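Long-range contacts in hypothetical protein Atu3615 (Agrobacterium tumefaciens str. C58, PDB 1ZNP), which is of unknown function but belongs to the DUF985 family of the cupin superfamily, whose members share a small beta-barrel fold: residues 18-23 and 128-133; 42-47 and 117-122. All coordinates share one frame; numbering follows the deposited sequence.

Interaction 1: 18-23 and 128-133; sequences PHPEGG and FAFSSF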
ATOM      1  N   PRO A  18     -14.575  18.804  14.722  1.00 34.52           N
ATOM      2  CA  PRO A  18     -13.132  18.648  14.520  1.00 33.49           C
ATOM      3  C   PRO A  18     -12.525  17.548  15.376  1.00 32.38           C
ATOM      4  O   PRO A  18     -12.790  17.447  16.573  1.00 33.28           O
ATOM      5  CB  PRO A  18     -12.579  20.034  14.860  1.00 34.50           C
ATOM      6  CG  PRO A  18     -13.584  20.580  15.830  1.00 33.90           C
ATOM      7  CD  PRO A  18     -14.890  20.155  15.216  1.00 34.83           C
ATOM      8  N   HIS A  19     -11.702  16.717  14.751  1.00 31.01           N
ATOM      9  CA  HIS A  19     -11.073  15.615  15.456  1.00 28.80           C
ATOM     10  C   HIS A  19      -9.711  16.057  15.964  1.00 26.76           C
ATOM     11  O   HIS A  19      -9.059  16.901  15.361  1.00 24.52           O
ATOM     12  CB  HIS A  19     -10.945  14.412  14.516  1.00 29.79           C
ATOM     13  CG  HIS A  19     -10.489  13.162  15.195  1.00 31.56           C
ATOM     14  ND1 HIS A  19      -9.178  12.956  15.571  1.00 31.23           N
ATOM     15  CD2 HIS A  19     -11.180  12.079  15.623  1.00 31.99           C
ATOM     16  CE1 HIS A  19      -9.085  11.802  16.207  1.00 33.06           C
ATOM     17  NE2 HIS A  19     -10.284  11.250  16.254  1.00 32.16           N
ATOM     18  N   PRO A  20      -9.265  15.500  17.095  1.00 27.70           N
ATOM     19  CA  PRO A  20      -7.955  15.903  17.618  1.00 27.94           C
ATOM     20  C   PRO A  20      -6.789  15.751  16.649  1.00 27.63           C
ATOM     21  O   PRO A  20      -5.806  16.474  16.759  1.00 29.59           O
ATOM     22  CB  PRO A  20      -7.798  15.024  18.856  1.00 26.25           C
ATOM     23  CG  PRO A  20      -9.208  14.875  19.327  1.00 27.34           C
ATOM     24  CD  PRO A  20      -9.959  14.612  18.048  1.00 25.95           C
ATOM     25  N   GLU A  21      -6.894  14.826  15.701  1.00 29.56           N
ATOM     26  CA  GLU A  21      -5.803  14.589  14.751  1.00 30.57           C
ATOM     27  C   GLU A  21      -5.916  15.432  13.496  1.00 28.27           C
ATOM     28  O   GLU A  21      -5.049  15.371  12.616  1.00 30.15           O
ATOM     29  CB  GLU A  21      -5.761  13.105  14.346  1.00 32.09           C
ATOM     30  CG  GLU A  21      -6.928  12.664  13.465  1.00 35.73           C
ATOM     31  CD  GLU A  21      -7.055  11.153  13.358  1.00 38.14           C
ATOM     32  OE1 GLU A  21      -7.113  10.492  14.416  1.00 39.23           O
ATOM     33  OE2 GLU A  21      -7.106  10.627  12.223  1.00 39.64           O
ATOM     34  N   GLY A  22      -6.980  16.220  13.413  1.00 26.12           N
ATOM     35  CA  GLY A  22      -7.200  17.032  12.230  1.00 23.78           C
ATOM     36  C   GLY A  22      -8.430  16.454  11.554  1.00 23.39           C
ATOM     37  O   GLY A  22      -8.726  15.279  11.739  1.00 23.21           O
ATOM     38  N   GLY A  23      -9.148  17.266  10.783  1.00 22.83           N
ATOM     39  CA  GLY A  23     -10.348  16.783  10.124  1.00 21.13           C
ATOM     40  C   GLY A  23     -11.571  16.895  11.022  1.00 22.32           C
ATOM     41  O   GLY A  23     -11.504  17.456  12.115  1.00 21.92           O
ATOM     42  N   PHE A 128     -12.368   1.774  20.117  1.00 20.78           N
ATOM     43  CA  PHE A 128     -11.612   3.004  20.290  1.00 17.69           C
ATOM     44  C   PHE A 128     -11.802   3.718  21.612  1.00 17.60           C
ATOM     45  O   PHE A 128     -12.911   3.836  22.130  1.00 17.14           O
ATOM     46  CB  PHE A 128     -11.890   4.009  19.182  1.00 14.24           C
ATOM     47  CG  PHE A 128     -10.986   5.200  19.232  1.00 14.30           C
ATOM     48  CD1 PHE A 128     -11.331   6.337  19.961  1.00 12.88           C
ATOM     49  CD2 PHE A 128      -9.740   5.161  18.607  1.00 14.39           C
ATOM     50  CE1 PHE A 128     -10.446   7.418  20.073  1.00 11.88           C
ATOM     51  CE2 PHE A 128      -8.851   6.236  18.714  1.00 12.07           C
ATOM     52  CZ  PHE A 128      -9.206   7.362  19.448  1.00 11.87           C
ATOM     53  N   ALA A 129     -10.688   4.209  22.133  1.00 18.90           N
ATOM     54  CA  ALA A 129     -10.640   4.938  23.388  1.00 21.30           C
ATOM     55  C   ALA A 129      -9.455   5.903  23.354  1.00 21.83           C
ATOM     56  O   ALA A 129      -8.318   5.497  23.070  1.00 21.79           O
ATOM     57  CB  ALA A 129     -10.484   3.970  24.551  1.00 21.09           C
ATOM     58  N   PHE A 130      -9.717   7.177  23.640  1.00 21.80           N
ATOM     59  CA  PHE A 130      -8.657   8.171  23.636  1.00 21.44           C
ATOM     60  C   PHE A 130      -7.555   7.818  24.633  1.00 21.74           C
ATOM     61  O   PHE A 130      -6.442   8.331  24.543  1.00 20.61           O
ATOM     62  CB  PHE A 130      -9.227   9.562  23.897  1.00 22.49           C
ATOM     63  CG  PHE A 130      -9.888  10.175  22.699  1.00 23.34           C
ATOM     64  CD1 PHE A 130     -11.272  10.156  22.558  1.00 23.74           C
ATOM     65  CD2 PHE A 130      -9.122  10.748  21.688  1.00 25.24           C
ATOM     66  CE1 PHE A 130     -11.884  10.696  21.431  1.00 24.76           C
ATOM     67  CE2 PHE A 130      -9.727  11.293  20.554  1.00 24.37           C
ATOM     68  CZ  PHE A 130     -11.110  11.266  20.426  1.00 24.71           C
ATOM     69  N   SER A 131      -7.857   6.926  25.575  1.00 23.27           N
ATOM     70  CA  SER A 131      -6.836   6.486  26.527  1.00 24.17           C
ATOM     71  C   SER A 131      -5.855   5.557  25.797  1.00 23.54           C
ATOM     72  O   SER A 131      -4.859   5.107  26.366  1.00 22.98           O
ATOM     73  CB  SER A 131      -7.467   5.755  27.710  1.00 22.90           C
ATOM     74  OG  SER A 131      -8.694   5.153  27.348  1.00 29.84           O
ATOM     75  N   SER A 132      -6.152   5.277  24.533  1.00 21.98           N
ATOM     76  CA  SER A 132      -5.303   4.422  23.704  1.00 25.51           C
ATOM     77  C   SER A 132      -4.992   5.153  22.398  1.00 26.62           C
ATOM     78  O   SER A 132      -4.813   4.542  21.340  1.00 27.72           O
ATOM     79  CB  SER A 132      -6.019   3.107  23.407  1.00 25.17           C
ATOM     80  OG  SER A 132      -6.257   2.406  24.611  1.00 28.51           O
ATOM     81  N   PHE A 133      -4.936   6.474  22.500  1.00 26.70           N
ATOM     82  CA  PHE A 133      -4.678   7.349  21.375  1.00 25.13           C
ATOM     83  C   PHE A 133      -3.412   8.138  21.668  1.00 26.18           C
ATOM     84  O   PHE A 133      -3.257   8.694  22.753  1.00 26.08           O
ATOM     85  CB  PHE A 133      -5.847   8.308  21.219  1.00 24.45           C
ATOM     86  CG  PHE A 133      -5.749   9.199  20.026  1.00 25.32           C
ATOM     87  CD1 PHE A 133      -6.119   8.732  18.763  1.00 23.72           C
ATOM     88  CD2 PHE A 133      -5.290  10.509  20.155  1.00 23.92           C
ATOM     89  CE1 PHE A 133      -6.035   9.549  17.640  1.00 23.90           C
ATOM     90  CE2 PHE A 133      -5.197  11.342  19.037  1.00 26.29           C
ATOM     91  CZ  PHE A 133      -5.573  10.859  17.771  1.00 24.72           C
TER

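Interaction 2: 42-47 and 117-122; sequences AIYYLL and FTLVGC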
ATOM      1  N   ALA A  42     -17.324   2.576  15.474  1.00 15.99           N
ATOM      2  CA  ALA A  42     -17.356   3.021  14.092  1.00 16.86           C
ATOM      3  C   ALA A  42     -17.379   4.543  14.141  1.00 18.42           C
ATOM      4  O   ALA A  42     -17.758   5.127  15.151  1.00 17.94           O
ATOM      5  CB  ALA A  42     -18.602   2.479  13.374  1.00 11.86           C
ATOM      6  N   ILE A  43     -17.007   5.179  13.036  1.00 20.74           N
ATOM      7  CA  ILE A  43     -16.927   6.628  12.988  1.00 21.66           C
ATOM      8  C   ILE A  43     -17.042   7.154  11.556  1.00 19.93           C
ATOM      9  O   ILE A  43     -16.723   6.450  10.614  1.00 22.59           O
ATOM     10  CB  ILE A  43     -15.558   7.057  13.593  1.00 23.66           C
ATOM     11  CG1 ILE A  43     -15.766   7.651  14.977  1.00 26.93           C
ATOM     12  CG2 ILE A  43     -14.782   7.948  12.641  1.00 25.08           C
ATOM     13  CD1 ILE A  43     -15.492   6.661  16.107  1.00 28.32           C
ATOM     14  N   TYR A  44     -17.528   8.379  11.410  1.00 18.46           N
ATOM     15  CA  TYR A  44     -17.604   9.048  10.115  1.00 16.98           C
ATOM     16  C   TYR A  44     -16.402   9.989  10.249  1.00 16.40           C
ATOM     17  O   TYR A  44     -16.215  10.593  11.303  1.00 15.19           O
ATOM     18  CB  TYR A  44     -18.898   9.867   9.970  1.00 16.80           C
ATOM     19  CG  TYR A  44     -20.075   9.112   9.387  1.00 15.38           C
ATOM     20  CD1 TYR A  44     -21.372   9.354   9.831  1.00 14.86           C
ATOM     21  CD2 TYR A  44     -19.885   8.124   8.427  1.00 15.41           C
ATOM     22  CE1 TYR A  44     -22.454   8.616   9.345  1.00 16.21           C
ATOM     23  CE2 TYR A  44     -20.948   7.386   7.932  1.00 14.32           C
ATOM     24  CZ  TYR A  44     -22.232   7.632   8.395  1.00 16.45           C
ATOM     25  OH  TYR A  44     -23.276   6.884   7.907  1.00 13.70           O
ATOM     26  N   TYR A  45     -15.578  10.091   9.210  1.00 17.31           N
ATOM     27  CA  TYR A  45     -14.398  10.946   9.262  1.00 18.44           C
ATOM     28  C   TYR A  45     -14.207  11.662   7.921  1.00 19.63           C
ATOM     29  O   TYR A  45     -14.410  11.069   6.859  1.00 20.14           O
ATOM     30  CB  TYR A  45     -13.166  10.092   9.590  1.00 18.10           C
ATOM     31  CG  TYR A  45     -11.891  10.879   9.802  1.00 20.58           C
ATOM     32  CD1 TYR A  45     -11.751  11.749  10.883  1.00 22.44           C
ATOM     33  CD2 TYR A  45     -10.808  10.730   8.939  1.00 22.80           C
ATOM     34  CE1 TYR A  45     -10.554  12.453  11.098  1.00 23.51           C
ATOM     35  CE2 TYR A  45      -9.617  11.423   9.143  1.00 23.43           C
ATOM     36  CZ  TYR A  45      -9.497  12.278  10.223  1.00 22.77           C
ATOM     37  OH  TYR A  45      -8.313  12.941  10.434  1.00 24.80           O
ATOM     38  N   LEU A  46     -13.800  12.927   7.969  1.00 20.13           N
ATOM     39  CA  LEU A  46     -13.629  13.699   6.749  1.00 21.68           C
ATOM     40  C   LEU A  46     -12.422  14.624   6.708  1.00 23.40           C
ATOM     41  O   LEU A  46     -12.108  15.317   7.678  1.00 22.31           O
ATOM     42  CB  LEU A  46     -14.900  14.521   6.479  1.00 22.25           C
ATOM     43  CG  LEU A  46     -14.879  15.449   5.256  1.00 24.63           C
ATOM     44  CD1 LEU A  46     -16.258  15.563   4.651  1.00 26.41           C
ATOM     45  CD2 LEU A  46     -14.372  16.812   5.656  1.00 27.91           C
ATOM     46  N   LEU A  47     -11.746  14.629   5.565  1.00 23.68           N
ATOM     47  CA  LEU A  47     -10.602  15.504   5.361  1.00 26.11           C
ATOM     48  C   LEU A  47     -10.924  16.357   4.137  1.00 26.14           C
ATOM     49  O   LEU A  47     -11.702  15.945   3.291  1.00 25.32           O
ATOM     50  CB  LEU A  47      -9.333  14.684   5.110  1.00 27.11           C
ATOM     51  CG  LEU A  47      -8.886  13.702   6.197  1.00 27.56           C
ATOM     52  CD1 LEU A  47      -7.736  12.881   5.665  1.00 27.42           C
ATOM     53  CD2 LEU A  47      -8.472  14.440   7.457  1.00 27.68           C
ATOM     54  N   PHE A 117     -12.315  16.856  -0.852  1.00 26.62           N
ATOM     55  CA  PHE A 117     -12.696  16.179   0.374  1.00 23.88           C
ATOM     56  C   PHE A 117     -12.848  14.689   0.168  1.00 21.43           C
ATOM     57  O   PHE A 117     -13.013  14.209  -0.950  1.00 20.95           O
ATOM     58  CB  PHE A 117     -14.022  16.720   0.918  1.00 25.67           C
ATOM     59  CG  PHE A 117     -15.226  16.249   0.150  1.00 26.27           C
ATOM     60  CD1 PHE A 117     -15.799  17.053  -0.830  1.00 27.64           C
ATOM     61  CD2 PHE A 117     -15.762  14.986   0.379  1.00 26.47           C
ATOM     62  CE1 PHE A 117     -16.896  16.604  -1.578  1.00 27.87           C
ATOM     63  CE2 PHE A 117     -16.854  14.528  -0.364  1.00 28.63           C
ATOM     64  CZ  PHE A 117     -17.423  15.345  -1.348  1.00 26.54           C
ATOM     65  N   THR A 118     -12.804  13.974   1.280  1.00 18.39           N
ATOM     66  CA  THR A 118     -12.983  12.543   1.293  1.00 16.92           C
ATOM     67  C   THR A 118     -13.724  12.206   2.581  1.00 16.47           C
ATOM     68  O   THR A 118     -13.284  12.554   3.680  1.00 12.75           O
ATOM     69  CB  THR A 118     -11.643  11.770   1.272  1.00 17.81           C
ATOM     70  OG1 THR A 118     -10.893  12.120   0.102  1.00 21.00           O
ATOM     71  CG2 THR A 118     -11.903  10.263   1.251  1.00 14.72           C
ATOM     72  N   LEU A 119     -14.869  11.559   2.416  1.00 14.47           N
ATOM     73  CA  LEU A 119     -15.685  11.119   3.529  1.00 14.80           C
ATOM     74  C   LEU A 119     -15.311   9.649   3.702  1.00 16.10           C
ATOM     75  O   LEU A 119     -15.387   8.874   2.756  1.00 15.83           O
ATOM     76  CB  LEU A 119     -17.172  11.195   3.166  1.00 15.11           C
ATOM     77  CG  LEU A 119     -18.225  11.216   4.278  1.00 15.52           C
ATOM     78  CD1 LEU A 119     -19.440  10.423   3.846  1.00 13.65           C
ATOM     79  CD2 LEU A 119     -17.662  10.645   5.562  1.00 16.71           C
ATOM     80  N   VAL A 120     -14.905   9.262   4.901  1.00 15.33           N
ATOM     81  CA  VAL A 120     -14.570   7.878   5.136  1.00 14.49           C
ATOM     82  C   VAL A 120     -15.204   7.375   6.419  1.00 15.96           C
ATOM     83  O   VAL A 120     -15.793   8.133   7.193  1.00 17.64           O
ATOM     84  CB  VAL A 120     -13.041   7.664   5.252  1.00 13.54           C
ATOM     85  CG1 VAL A 120     -12.335   8.131   3.993  1.00 15.29           C
ATOM     86  CG2 VAL A 120     -12.500   8.417   6.447  1.00 11.18           C
ATOM     87  N   GLY A 121     -15.071   6.071   6.622  1.00 15.94           N
ATOM     88  CA  GLY A 121     -15.552   5.434   7.821  1.00 16.26           C
ATOM     89  C   GLY A 121     -14.352   4.750   8.451  1.00 17.67           C
ATOM     90  O   GLY A 121     -13.413   4.352   7.746  1.00 18.20           O
ATOM     91  N   CYS A 122     -14.368   4.624   9.774  1.00 17.23           N
ATOM     92  CA  CYS A 122     -13.285   3.973  10.491  1.00 18.83           C
ATOM     93  C   CYS A 122     -13.861   3.063  11.550  1.00 19.02           C
ATOM     94  O   CYS A 122     -14.677   3.482  12.368  1.00 21.54           O
ATOM     95  CB  CYS A 122     -12.364   5.002  11.142  1.00 19.12           C
ATOM     96  SG  CYS A 122     -11.330   5.960   9.979  1.00 24.44           S
TER

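Interaction 1: 18-23 and 128-133
The imidazole of His19 meets the phenyl ring of Phe133 in an offset edge-to-face pair, with the edge of His19 turned toward the face of Phe133. Their centroids lie 5.8 Å apart and their planes are inclined at 63°; His19 CE1 approaches Phe133 CZ to 4.0 Å. Glu21 comes to the same CE1–CZ end of the phenyl ring, but near its plane: OE1 lies 3.5 Å from Phe133 CE1. An acceptor at that position faces the slightly positive rim of the ring, and the carboxylate and ring planes are only 16° apart. Farther out, Pro20 CG packs against Phe130 CE2 at 3.8 Å, an apolar contact at the surface.

No hydrogen bond crosses between the segments; bonds within each loop help to position the side chains that meet. Residues His19 to Gly22 form a type I beta turn, in which proline suits the second position because its ring already fixes phi near the required value. Glu21 N donates to His19 ND1 over 3.0 Å, nearly straight and close to the imidazole plane, which fixes the rotation of the ring. With CG anti to the backbone N (chi1 -176°), the Phe133 ring extends to put CE1 and CZ against His19 and Glu21. Behind Phe130, Phe128 CE1 sits over the centre of its ring, backing one face.

Ser53 binds the other carboxylate oxygen of Glu21, and His56 on strand 56-58 meets the ring of Phe133. Tyr25 of strand 24-30 packs edge-to-face with His19. The contact lies between the turn before that strand and the loop before strand 133-135.

Interaction 2: 42-47 and 117-122
Tyr45 and Val120 face each other as an antiparallel hydrogen-bonded pair, joined by two backbone bonds: Val120 N to Tyr45 O at 2.7 Å and Tyr45 N to Val120 O at 2.8 Å. The first is nearly straight, 170° at the hydrogen. The two side chains run side by side in the same direction, and Val120 CG2 lies 3.6 Å from Tyr45 CB, at the edge of the tyrosine ring. That methyl occupies the position between the valine's backbone N and carbonyl carbon, which brings it against the neighbouring strand. A beta-branched valine suits an extended strand here, while the long tyrosine carries its hydroxyl to Gly22 O in the turn before strand 24-30.

Leu47 and Thr118 repeat the two-bond pattern. Leu46 and Leu119 form the non-hydrogen-bonded pair between these two, where Leu46 CA makes a CA-H...O contact with Thr118 O at 3.3 Å. The strands belong to the antiparallel framework of a cupin barrel, with 41-48 lying between 24-30 and 117-124. Alternation puts Tyr45, Leu47, Thr118 and Val120 on one face, all buried, whereas Tyr44, Leu46 and Leu119 lie on the other, where Ile10 of helix 7-14 covers both leucines.

Against this buried group stand partly exposed residues at both ends and on the other face: Ala42, Ile43, Tyr44, Leu119 and Phe117. Ile43 O accepts from Cys122 N at 3.1 Å, but their side chains meet less closely than those of Tyr45 and Val120, with Ile43 CG2 4.1 Å from Cys122 CB. Opposite Tyr44 stands Gly121, whose lack of a side chain leaves the tyrosine without a cross-strand neighbour in its own pair; its ring instead comes within 4.4 Å of Leu119, CD2 to CD2.

After helix 7-14 the chain passes through the turn at 18-23, runs along strand 24-30 and enters strand 41-48. Interaction 2 closes a loop of 69 residues when 117-122 returns beside 42-47 as an adjacent strand. Only then does the chain reach 128-133, which meets the early turn in interaction 1, so the wider loop encloses the narrower one. Interaction 2 joins two strands of the large sheet; interaction 1 brings together two connecting loops at its side. The two also touch: Tyr45 OH lies 3.2 Å from Glu21 OE2, and Leu47 CD2 packs against Gly23 CA, tying the turn to the sheet.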